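Local coordinates for SJCHGC06286 protein (Schistosoma japonicum, PDB 3QBR) that probably regulates apoptosis by binding BH domains of other proteins, this chain being a Bcl-2 family domain truncated at its C-terminal end, at residues His63-Leu66 against Gln67-Asp71; Glu83-Ala86 against Gln87-Ile91. All blocks are in the same frame, centred on the assembly; numbering follows the deposited sequence.

Interaction 1 of 2, residues His63-Leu66 against Gln67-Asp71; sequences HSLL and QLVGD
Leu65 and Val69 meet one helical turn apart, with Leu65 CD2 coming to 4.5 Å from Val69 CG2 on the buried side of helix 58-79. The Val69 side chain owes this position to its first torsion: CG1 lies anti to the backbone N (chi1 167°), which leaves CG2 over the preceding turn, 3.1 Å from Leu65 O. The same carbonyl accepts the Val69 N-H, with N and O 2.7 Å apart. Leucine and valine suit this closely covered side because both press on Phe28 of helix 17-31, while Phe126 and Ala127 of helix 119-137 cover Leu65 and Val69 respectively. Next to them Leu68 lays its CB and CG alongside Ser64 O, CG at 3.3 Å, and the side chain packs on Val123 of helix 119-137; Ser64 O takes the Leu68 N-H in a regular bond of 2.9 Å. Being small, Ser64 fits a buried place on the helix, and its hydroxyl is satisfied there by Ser177 OG.

The other side is more open. Gln67 gives its N-H to His63 O almost straight (3.0 Å, 170°), but its extended side chain leaves the turn, and NE2 makes weak hydrogen bonds to Ser177 O and to an aromatic side chain of another protein's chain. The exposed imidazole of His63 also leads away, a polar group suited to water. Leu66 is only partly covered, and its carbonyl takes the Gly70 N-H at 2.9 Å through a more bent bond (135°). Leu66, Gly70 and Asp71 fit the Leu-x-x-x-Gly-Asp signature of a BH3 motif, carried here on an amphipathic helix of the Bcl-2 fold.

Interaction 2 of 2, residues Glu83-Ala86 against Gln87-Ile91; sequences EPVA and QSLGI
Ala86 and Ile91 are joined across a Schellman motif that ends the short helix 83-89 of this Bcl-2 fold. Its backbone signature is a weak bond from Ile91 N to Ala86 O, 3.1 Å long, together with Gly90 N turned to Gln87 O. Gly90 is the C-prime residue, and its positive phi of 84° is a conformation that glycine adopts readily. Earlier in the helix Ser88 N binds Pro84 O at 2.9 Å; proline, which has no N-H to give, is well placed in the first turn, where such donors lack a carbonyl partner.

Apolar contacts come in two pairs. Ala86 CB and Ile91 CG2 lie 4.3 Å apart, the hydrophobic contact usual across a Schellman turn, and both side chains also touch Arg135 of helix 119-137. Val85 and Leu89 run side by side in the same direction, CG1 of Val85 being 3.8 Å from CD1 of Leu89; Leu89 also packs on Leu102 and Phe105, and both residues meet apolar side chains of another protein's chain.

One polar side chain folds back onto the helix. With chi1 at 84°, Ser88 OG sits between its own N and carbonyl carbon and donates to Val85 O, 2.9 Å away, approaching that carbonyl from the side at 107°.

In the fold
Interactions 1 and 2 lie on helices that follow each other in the chain, 58-79 and 83-89, with interaction 1 complete before interaction 2 begins. They do not touch: their centres are 25 Å apart and their nearest atoms about 16 Å. Helix 119-137 connects them indirectly, its Val123, Phe126 and Ala127 meeting residues 63-71 and its Arg135 and Leu136 meeting residues 83-91. Each stretch also contacts another protein: Gln67, Leu68 and Asp71 meet aromatic side chains of another protein's chain, and Val85, Ser88 and Leu89 meet apolar ones of it. Such outward apolar surface on 83-89 is consistent with the BH3-binding groove of Bcl-2 relatives.

Interaction 1 of 2, residues His63-Leu66 against Gln67-Asp71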
ATOM      1  N   HIS A  63       6.158   7.743  -9.980  1.00 42.04           N
ATOM      2  CA  HIS A  63       6.376   9.153  -9.647  1.00 45.73           C
ATOM      3  C   HIS A  63       5.142   9.808  -8.991  1.00 52.09           C
ATOM      4  O   HIS A  63       5.243  10.448  -7.931  1.00 51.38           O
ATOM      5  CB  HIS A  63       6.805   9.960 -10.878  1.00 41.69           C
ATOM      6  CG  HIS A  63       8.195   9.661 -11.347  1.00 75.48           C
ATOM      7  ND1 HIS A  63       9.219   9.308 -10.490  1.00 84.30           N
ATOM      8  CD2 HIS A  63       8.744   9.677 -12.591  1.00 91.03           C
ATOM      9  CE1 HIS A  63      10.327   9.105 -11.181  1.00 88.22           C
ATOM     10  NE2 HIS A  63      10.065   9.327 -12.459  1.00 95.32           N
ATOM     11  N   SER A  64       3.985   9.640  -9.624  1.00 45.21           N
ATOM     12  CA  SER A  64       2.739  10.133  -9.074  1.00 45.90           C
ATOM     13  C   SER A  64       2.560   9.603  -7.678  1.00 49.73           C
ATOM     14  O   SER A  64       2.232  10.356  -6.768  1.00 58.50           O
ATOM     15  CB  SER A  64       1.545   9.714  -9.932  1.00 48.75           C
ATOM     16  OG  SER A  64       1.506  10.474 -11.119  1.00 51.99           O
ATOM     17  N   LEU A  65       2.767   8.306  -7.502  1.00 48.37           N
ATOM     18  CA  LEU A  65       2.526   7.704  -6.193  1.00 50.56           C
ATOM     19  C   LEU A  65       3.450   8.263  -5.117  1.00 46.21           C
ATOM     20  O   LEU A  65       3.069   8.352  -3.952  1.00 55.69           O
ATOM     21  CB  LEU A  65       2.685   6.197  -6.258  1.00 39.25           C
ATOM     22  CG  LEU A  65       1.442   5.444  -6.641  1.00 38.08           C
ATOM     23  CD1 LEU A  65       1.839   3.998  -6.764  1.00 43.35           C
ATOM     24  CD2 LEU A  65       0.366   5.650  -5.556  1.00 37.91           C
ATOM     25  N   LEU A  66       4.673   8.612  -5.507  1.00 42.03           N
ATOM     26  CA  LEU A  66       5.634   9.152  -4.555  1.00 48.42           C
ATOM     27  C   LEU A  66       5.147  10.525  -4.142  1.00 51.12           C
ATOM     28  O   LEU A  66       5.134  10.868  -2.960  1.00 53.06           O
ATOM     29  CB  LEU A  66       7.071   9.215  -5.118  1.00 33.31           C
ATOM     30  CG  LEU A  66       7.829   7.882  -5.261  1.00 44.31           C
ATOM     31  CD1 LEU A  66       9.016   8.037  -6.177  1.00 51.41           C
ATOM     32  CD2 LEU A  66       8.282   7.313  -3.951  1.00 40.66           C
ATOM     33  N   GLN A  67       4.727  11.313  -5.117  1.00 45.19           N
ATOM     34  CA  GLN A  67       4.184  12.610  -4.777  1.00 44.98           C
ATOM     35  C   GLN A  67       2.972  12.474  -3.838  1.00 42.62           C
ATOM     36  O   GLN A  67       2.914  13.128  -2.806  1.00 47.19           O
ATOM     37  CB  GLN A  67       3.831  13.376  -6.032  1.00 37.77           C
ATOM     38  CG  GLN A  67       3.197  14.732  -5.751  1.00 44.66           C
ATOM     39  CD  GLN A  67       2.458  15.241  -6.964  1.00 52.94           C
ATOM     40  OE1 GLN A  67       3.078  15.595  -7.963  1.00 53.48           O
ATOM     41  NE2 GLN A  67       1.120  15.234  -6.903  1.00 55.38           N
ATOM     42  N   LEU A  68       2.051  11.578  -4.182  1.00 46.11           N
ATOM     43  CA  LEU A  68       0.774  11.426  -3.493  1.00 49.76           C
ATOM     44  C   LEU A  68       0.877  10.716  -2.141  1.00 54.67           C
ATOM     45  O   LEU A  68       0.105  11.010  -1.237  1.00 58.10           O
ATOM     46  CB  LEU A  68      -0.228  10.683  -4.393  1.00 46.18           C
ATOM     47  CG  LEU A  68      -0.733  11.375  -5.667  1.00 50.56           C
ATOM     48  CD1 LEU A  68      -1.474  10.382  -6.564  1.00 45.44           C
ATOM     49  CD2 LEU A  68      -1.629  12.553  -5.358  1.00 48.00           C
ATOM     50  N   VAL A  69       1.787   9.755  -2.014  1.00 51.79           N
ATOM     51  CA  VAL A  69       2.063   9.117  -0.730  1.00 46.39           C
ATOM     52  C   VAL A  69       2.832  10.131   0.135  1.00 50.57           C
ATOM     53  O   VAL A  69       2.804  10.093   1.370  1.00 40.11           O
ATOM     54  CB  VAL A  69       2.859   7.830  -0.926  1.00 47.36           C
ATOM     55  CG1 VAL A  69       3.431   7.322   0.409  1.00 46.76           C
ATOM     56  CG2 VAL A  69       1.966   6.767  -1.552  1.00 50.46           C
ATOM     57  N   GLY A  70       3.498  11.070  -0.531  1.00 46.52           N
ATOM     58  CA  GLY A  70       4.140  12.158   0.176  1.00 52.20           C
ATOM     59  C   GLY A  70       3.077  13.039   0.816  1.00 58.02           C
ATOM     60  O   GLY A  70       3.186  13.396   1.996  1.00 50.61           O
ATOM     61  N   ASP A  71       2.052  13.387   0.029  1.00 48.29           N
ATOM     62  CA  ASP A  71       0.911  14.140   0.531  1.00 50.11           C
ATOM     63  C   ASP A  71       0.364  13.412   1.732  1.00 56.26           C
ATOM     64  O   ASP A  71       0.121  14.021   2.775  1.00 59.91           O
ATOM     65  CB  ASP A  71      -0.187  14.262  -0.526  1.00 61.57           C
ATOM     66  CG  ASP A  71       0.178  15.218  -1.665  1.00 74.66           C
ATOM     67  OD1 ASP A  71       0.993  16.149  -1.456  1.00 76.36           O
ATOM     68  OD2 ASP A  71      -0.375  15.038  -2.775  1.00 79.06           O
TER

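Interaction 2 of 2, residues Glu83-Ala86 against Gln87-Ile91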
ATOM      1  N   GLU A  83       2.906   3.579  16.332  1.00107.17           N
ATOM      2  CA  GLU A  83       3.221   2.561  17.344  1.00103.39           C
ATOM      3  C   GLU A  83       2.077   1.681  17.841  1.00 90.74           C
ATOM      4  O   GLU A  83       2.258   0.469  18.029  1.00 84.41           O
ATOM      5  CB  GLU A  83       3.931   3.204  18.527  1.00114.38           C
ATOM      6  CG  GLU A  83       5.257   3.821  18.158  1.00125.65           C
ATOM      7  CD  GLU A  83       6.265   3.710  19.279  1.00138.93           C
ATOM      8  OE1 GLU A  83       5.921   4.066  20.431  1.00142.92           O
ATOM      9  OE2 GLU A  83       7.400   3.257  19.008  1.00141.05           O
ATOM     10  N   PRO A  84       0.903   2.289  18.060  1.00 89.42           N
ATOM     11  CA  PRO A  84      -0.295   1.576  18.512  1.00 90.70           C
ATOM     12  C   PRO A  84      -0.604   0.379  17.631  1.00 90.15           C
ATOM     13  O   PRO A  84      -0.617  -0.762  18.085  1.00 98.90           O
ATOM     14  CB  PRO A  84      -1.404   2.614  18.334  1.00 97.23           C
ATOM     15  CG  PRO A  84      -0.716   3.936  18.408  1.00 99.33           C
ATOM     16  CD  PRO A  84       0.672   3.737  17.890  1.00 94.13           C
ATOM     17  N   VAL A  85      -0.833   0.663  16.356  1.00 86.02           N
ATOM     18  CA  VAL A  85      -1.346  -0.319  15.405  1.00 83.53           C
ATOM     19  C   VAL A  85      -0.364  -1.441  15.067  1.00 77.60           C
ATOM     20  O   VAL A  85      -0.775  -2.574  14.817  1.00 79.38           O
ATOM     21  CB  VAL A  85      -1.781   0.378  14.101  1.00 85.99           C
ATOM     22  CG1 VAL A  85      -2.814  -0.461  13.374  1.00 81.50           C
ATOM     23  CG2 VAL A  85      -2.321   1.773  14.403  1.00 89.37           C
ATOM     24  N   ALA A  86       0.929  -1.133  15.041  1.00 69.97           N
ATOM     25  CA  ALA A  86       1.902  -2.165  14.747  1.00 72.09           C
ATOM     26  C   ALA A  86       1.778  -3.189  15.845  1.00 78.46           C
ATOM     27  O   ALA A  86       1.632  -4.387  15.584  1.00 76.88           O
ATOM     28  CB  ALA A  86       3.307  -1.603  14.684  1.00 70.75           C
ATOM     29  N   GLN A  87       1.805  -2.702  17.079  1.00 82.70           N
ATOM     30  CA  GLN A  87       1.641  -3.571  18.227  1.00 86.30           C
ATOM     31  C   GLN A  87       0.347  -4.349  18.113  1.00 82.58           C
ATOM     32  O   GLN A  87       0.338  -5.580  18.200  1.00 77.83           O
ATOM     33  CB  GLN A  87       1.633  -2.745  19.495  1.00 96.17           C
ATOM     34  CG  GLN A  87       2.916  -2.000  19.707  1.00108.21           C
ATOM     35  CD  GLN A  87       3.074  -1.549  21.132  1.00122.01           C
ATOM     36  OE1 GLN A  87       2.629  -2.229  22.062  1.00127.57           O
ATOM     37  NE2 GLN A  87       3.708  -0.395  21.319  1.00127.10           N
ATOM     38  N   SER A  88      -0.746  -3.625  17.912  1.00 79.05           N
ATOM     39  CA  SER A  88      -2.044  -4.259  17.839  1.00 84.43           C
ATOM     40  C   SER A  88      -2.048  -5.288  16.712  1.00 85.29           C
ATOM     41  O   SER A  88      -2.854  -6.219  16.711  1.00 93.11           O
ATOM     42  CB  SER A  88      -3.147  -3.221  17.641  1.00 95.76           C
ATOM     43  OG  SER A  88      -3.311  -2.883  16.271  1.00107.93           O
ATOM     44  N   LEU A  89      -1.140  -5.112  15.753  1.00 81.78           N
ATOM     45  CA  LEU A  89      -0.978  -6.059  14.646  1.00 78.55           C
ATOM     46  C   LEU A  89       0.046  -7.133  14.972  1.00 75.47           C
ATOM     47  O   LEU A  89      -0.026  -8.253  14.463  1.00 74.67           O
ATOM     48  CB  LEU A  89      -0.600  -5.325  13.362  1.00 68.43           C
ATOM     49  CG  LEU A  89      -1.822  -4.800  12.610  1.00 72.99           C
ATOM     50  CD1 LEU A  89      -1.471  -3.614  11.716  1.00 67.12           C
ATOM     51  CD2 LEU A  89      -2.468  -5.940  11.830  1.00 74.97           C
ATOM     52  N   GLY A  90       0.992  -6.789  15.838  1.00 72.87           N
ATOM     53  CA  GLY A  90       1.970  -7.746  16.304  1.00 79.86           C
ATOM     54  C   GLY A  90       3.078  -7.799  15.293  1.00 83.21           C
ATOM     55  O   GLY A  90       3.416  -8.861  14.772  1.00 87.82           O
ATOM     56  N   ILE A  91       3.641  -6.627  15.035  1.00 81.07           N
ATOM     57  CA  ILE A  91       4.577  -6.437  13.946  1.00 80.18           C
ATOM     58  C   ILE A  91       5.868  -5.798  14.416  1.00 81.48           C
ATOM     59  O   ILE A  91       6.873  -5.859  13.723  1.00 81.35           O
ATOM     60  CB  ILE A  91       3.942  -5.575  12.847  1.00 85.40           C
ATOM     61  CG1 ILE A  91       3.225  -6.474  11.844  1.00 79.46           C
ATOM     62  CG2 ILE A  91       4.983  -4.708  12.157  1.00 97.30           C
ATOM     63  CD1 ILE A  91       2.564  -5.705  10.752  1.00 84.11           C
TER